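Local coordinates for protein putative uronate isomerase (Thermotoga maritima, PDB 4NAR) that is of unsettled function but may act as a lactate racemase, although it is named a putative uronate isomerase, at residues 20-23 with 24-27; 252-255 with 256-260. All coordinates share one frame; numbering follows the deposited sequence.

Contact 1 of 2, residues 20-23 with 24-27; sequences SKLV and EDLG
Glu24 N closes a regular alpha-helical bond on Ser20 O (2.9 Å, N-H...O angle 155°), and Asp25 N reaches back to Lys21 O in the same i to i+4 fashion at 3.2 Å. This is the C-terminal end of helix 12-24, where the chain leaves the helix for the loop that leads to strand 31-36 in the Lactate racemase N-terminal domain. One residue further on the pattern tightens toward a 3-10 turn: Leu26 N binds Val23 O at 3.0 Å, standing above that carbonyl's plane, whereas its bond to Leu22 O is weak. Asp25 N adds a second weak bond to Leu22 O, and Leu26 itself then takes an extended backbone conformation outside the helix.

Glu24, though exposed, folds back along the last turn. Its chain bends at chi2 (-120°), which brings OE2 to 2.9 Å from Lys21 O; both atoms are acceptors, and chi1 and chi2 both lie away from staggered values, so the modelled place of the carboxylate is doubtful. The Lys21 side chain passes it at CG and then extends away from it; Lys21 NZ and Glu24 OE2 end 7.0 Å apart, so these opposite charges make no salt bridge and any attraction is probably modest. On the buried side Leu22 and Leu26 lie next to each other, pointing the same way, and both rest on Phe219 of strand 217-227. Val23 turns instead to helix 45-58, touching Leu52, Phe55 and Leu56. Asp25 O accepts a hydrogen bond from Arg217 NH1. Between the two leucines the methyls that meet are Leu22 CD1 and Leu26 CD2, 4.2 Å apart.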
loop_
_atom_site.group_PDB
_atom_site.type_symbol
_atom_site.label_atom_id
_atom_site.label_comp_id
_atom_site.label_asym_id
_atom_site.label_seq_id
_atom_site.Cartn_x
_atom_site.Cartn_y
_atom_site.Cartn_z
ATOM N N SER A 20 -8.560 22.567 -13.335
ATOM C CA SER A 20 -8.464 23.683 -14.270
ATOM C C SER A 20 -7.611 24.778 -13.633
ATOM O O SER A 20 -6.704 25.331 -14.263
ATOM C CB SER A 20 -9.853 24.234 -14.615
ATOM O OG SER A 20 -9.849 24.845 -15.897
ATOM N N LYS A 21 -7.911 25.055 -12.368
ATOM C CA LYS A 21 -7.203 26.057 -11.589
ATOM C C LYS A 21 -5.702 25.745 -11.531
ATOM O O LYS A 21 -4.869 26.600 -11.854
ATOM C CB LYS A 21 -7.806 26.118 -10.184
ATOM C CG LYS A 21 -7.166 27.134 -9.248
ATOM C CD LYS A 21 -7.894 27.166 -7.900
ATOM C CE LYS A 21 -7.282 28.202 -6.956
ATOM N NZ LYS A 21 -7.720 28.020 -5.537
ATOM N N LEU A 22 -5.368 24.514 -11.141
ATOM C CA LEU A 22 -3.974 24.062 -11.066
ATOM C C LEU A 22 -3.209 24.181 -12.402
ATOM O O LEU A 22 -2.053 24.636 -12.425
ATOM C CB LEU A 22 -3.927 22.624 -10.542
ATOM C CG LEU A 22 -2.692 21.779 -10.852
ATOM C CD1 LEU A 22 -1.532 22.133 -9.932
ATOM C CD2 LEU A 22 -3.047 20.311 -10.729
ATOM N N VAL A 23 -3.860 23.779 -13.499
ATOM C CA VAL A 23 -3.267 23.843 -14.837
ATOM C C VAL A 23 -3.083 25.285 -15.300
ATOM O O VAL A 23 -2.084 25.629 -15.940
ATOM C CB VAL A 23 -4.124 23.080 -15.874
ATOM C CG1 VAL A 23 -3.697 23.438 -17.301
ATOM C CG2 VAL A 23 -4.020 21.570 -15.640
ATOM N N GLU A 24 -4.055 26.124 -14.963
ATOM C CA GLU A 24 -3.992 27.544 -15.284
ATOM C C GLU A 24 -2.749 28.186 -14.659
ATOM O O GLU A 24 -2.139 29.075 -15.258
ATOM C CB GLU A 24 -5.293 28.246 -14.849
ATOM C CG GLU A 24 -5.121 29.600 -14.168
ATOM C CD GLU A 24 -5.705 29.619 -12.751
ATOM O OE1 GLU A 24 -6.949 29.746 -12.627
ATOM O OE2 GLU A 24 -4.922 29.498 -11.769
ATOM N N ASP A 25 -2.366 27.713 -13.474
ATOM C CA ASP A 25 -1.186 28.228 -12.782
ATOM C C ASP A 25 0.132 27.601 -13.281
ATOM O O ASP A 25 1.218 28.080 -12.951
ATOM C CB ASP A 25 -1.349 28.090 -11.264
ATOM C CG ASP A 25 -0.155 27.426 -10.599
ATOM O OD1 ASP A 25 0.677 28.147 -9.987
ATOM O OD2 ASP A 25 -0.047 26.176 -10.700
ATOM N N LEU A 26 0.042 26.543 -14.082
ATOM C CA LEU A 26 1.235 26.015 -14.743
ATOM C C LEU A 26 1.633 26.933 -15.884
ATOM O O LEU A 26 0.781 27.368 -16.657
ATOM C CB LEU A 26 1.006 24.609 -15.291
ATOM C CG LEU A 26 1.432 23.438 -14.406
ATOM C CD1 LEU A 26 2.540 23.841 -13.431
ATOM C CD2 LEU A 26 0.230 22.861 -13.670
ATOM N N GLY A 27 2.928 27.217 -15.998
ATOM C CA GLY A 27 3.416 28.179 -16.973
ATOM C C GLY A 27 3.813 27.565 -18.303
ATOM O O GLY A 27 3.345 27.988 -19.370
#

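Contact 2 of 2, residues 252-255 with 256-260; sequences ACEL and SSQLH
Ser256 N meets Ala252 O nearly head-on, a 2.9 Å bond with an N-H...O angle of 173°. The Ser256 side chain has OG anti to the backbone N, a setting from which it shares a 3.0 Å hydrogen bond with His260 ND1. Ser257 continues the helical pattern with N on Cys253 O at 2.8 Å. Its OG sits between the backbone N and the carbonyl carbon (chi1 67°), folded back on the preceding turn, where it donates to Glu254 O at 3.0 Å from above the carbonyl plane.

With Gln258 the last turn of helix 241-259 begins to change pitch: Gln258 N bonds to Leu255 O, three residues back, and Leu259 N adds a weak bond to the same oxygen. Here the helix packs against strands 217-227 and 231-240 of the mixed sheet. Gln258 CG lies over Glu254 O, and its side chain crosses that of Glu254, the amide and carboxylate planes turned 57° apart. Leu259 sets CD2 against Leu255 CG at 3.8 Å, while its CD1 approaches Leu255 CD1. The pair faces the sheet, Leu255 touching Val224, Ala235 and Tyr237, and Leu259 reaching Glu226 and Arg234. With alanine at Leu255, Leu259 CD2 is likely to lose its apolar neighbour, and a gap to open toward Val224 and Tyr237.

His260 is the first residue to leave helical geometry, yet its N still bonds to Ser256 O. Ser256 holds this residue at both backbone and ring, and the far side of the imidazole is tied down as well: NE2 is hydrogen-bonded to Tyr225 O, while Leu259 CB lies 4.0 Å above one ring face, toward its rim.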
loop_
_atom_site.group_PDB
_atom_site.type_symbol
_atom_site.label_atom_id
_atom_site.label_comp_id
_atom_site.label_asym_id
_atom_site.label_seq_id
_atom_site.Cartn_x
_atom_site.Cartn_y
_atom_site.Cartn_z
ATOM N N ALA A 252 -5.344 14.658 4.748
ATOM C CA ALA A 252 -5.903 13.383 4.305
ATOM C C ALA A 252 -6.148 12.439 5.478
ATOM O O ALA A 252 -7.227 11.855 5.596
ATOM C CB ALA A 252 -4.984 12.718 3.297
ATOM N N CYS A 253 -5.146 12.295 6.342
ATOM C CA CYS A 253 -5.234 11.372 7.473
ATOM C C CYS A 253 -6.353 11.733 8.462
ATOM O O CYS A 253 -7.012 10.844 9.028
ATOM C CB CYS A 253 -3.899 11.327 8.214
ATOM S SG CYS A 253 -2.575 10.506 7.301
ATOM N N GLU A 254 -6.552 13.033 8.674
ATOM C CA GLU A 254 -7.618 13.511 9.548
ATOM C C GLU A 254 -8.997 13.119 9.013
ATOM O O GLU A 254 -9.866 12.717 9.781
ATOM C CB GLU A 254 -7.526 15.025 9.765
ATOM C CG GLU A 254 -8.528 15.546 10.786
ATOM C CD GLU A 254 -8.643 14.638 12.030
ATOM O OE1 GLU A 254 -7.632 14.491 12.765
ATOM O OE2 GLU A 254 -9.743 14.072 12.273
ATOM N N LEU A 255 -9.187 13.198 7.697
ATOM C CA LEU A 255 -10.460 12.797 7.108
ATOM C C LEU A 255 -10.608 11.278 7.121
ATOM O O LEU A 255 -11.640 10.750 7.578
ATOM C CB LEU A 255 -10.635 13.345 5.687
ATOM C CG LEU A 255 -12.019 12.996 5.106
ATOM C CD1 LEU A 255 -13.149 13.491 6.025
ATOM C CD2 LEU A 255 -12.208 13.513 3.679
ATOM N N SER A 256 -9.572 10.585 6.634
ATOM C CA SER A 256 -9.528 9.118 6.653
ATOM C C SER A 256 -9.769 8.523 8.049
ATOM O O SER A 256 -10.485 7.527 8.189
ATOM C CB SER A 256 -8.201 8.600 6.084
ATOM O OG SER A 256 -7.914 7.282 6.553
ATOM N N SER A 257 -9.199 9.136 9.080
ATOM C CA SER A 257 -9.384 8.618 10.434
ATOM C C SER A 257 -10.847 8.706 10.925
ATOM O O SER A 257 -11.232 8.020 11.868
ATOM C CB SER A 257 -8.417 9.288 11.423
ATOM O OG SER A 257 -8.720 10.670 11.585
ATOM N N GLN A 258 -11.660 9.530 10.271
ATOM C CA GLN A 258 -13.060 9.691 10.656
ATOM C C GLN A 258 -13.947 8.814 9.790
ATOM O O GLN A 258 -15.069 8.493 10.162
ATOM C CB GLN A 258 -13.509 11.139 10.463
ATOM C CG GLN A 258 -12.949 12.162 11.454
ATOM C CD GLN A 258 -13.402 13.582 11.104
ATOM O OE1 GLN A 258 -12.755 14.280 10.307
ATOM N NE2 GLN A 258 -14.529 14.008 11.687
ATOM N N LEU A 259 -13.442 8.442 8.621
ATOM C CA LEU A 259 -14.246 7.750 7.626
ATOM C C LEU A 259 -13.912 6.255 7.527
ATOM O O LEU A 259 -14.772 5.434 7.169
ATOM C CB LEU A 259 -14.016 8.411 6.271
ATOM C CG LEU A 259 -15.034 9.403 5.694
ATOM C CD1 LEU A 259 -15.534 10.389 6.735
ATOM C CD2 LEU A 259 -14.413 10.126 4.519
ATOM N N HIS A 260 -12.668 5.893 7.832
ATOM C CA HIS A 260 -12.205 4.534 7.531
ATOM C C HIS A 260 -12.088 3.583 8.731
ATOM O O HIS A 260 -11.557 2.475 8.610
ATOM C CB HIS A 260 -10.894 4.588 6.743
ATOM C CG HIS A 260 -11.017 5.264 5.414
ATOM N ND1 HIS A 260 -9.993 5.999 4.852
ATOM C CD2 HIS A 260 -12.036 5.303 4.520
ATOM C CE1 HIS A 260 -10.371 6.456 3.673
ATOM N NE2 HIS A 260 -11.611 6.046 3.448
#

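How the contacts relate
Both contacts are C-terminal helix ends, and both lean on strand 217-227, but contact 1 lies near the periphery and contact 2 closer to the middle of the chain. Their centres are 28 Å apart, their nearest atoms about 16 Å, and they do not touch. Each pairs an i to i+4 couple of leucines on its packed side with a more exposed polar side. At 20-27 the acidic side chains of the second segment make no hydrogen bond to the first, and a loop follows. At 252-260 serine hydroxyls and an imidazole take part, linking the last helical turn to the residue that leaves it, just before strand 261-264. Contact 1 also joins helix 45-58, whereas contact 2 adds strands 158-159 and 231-240.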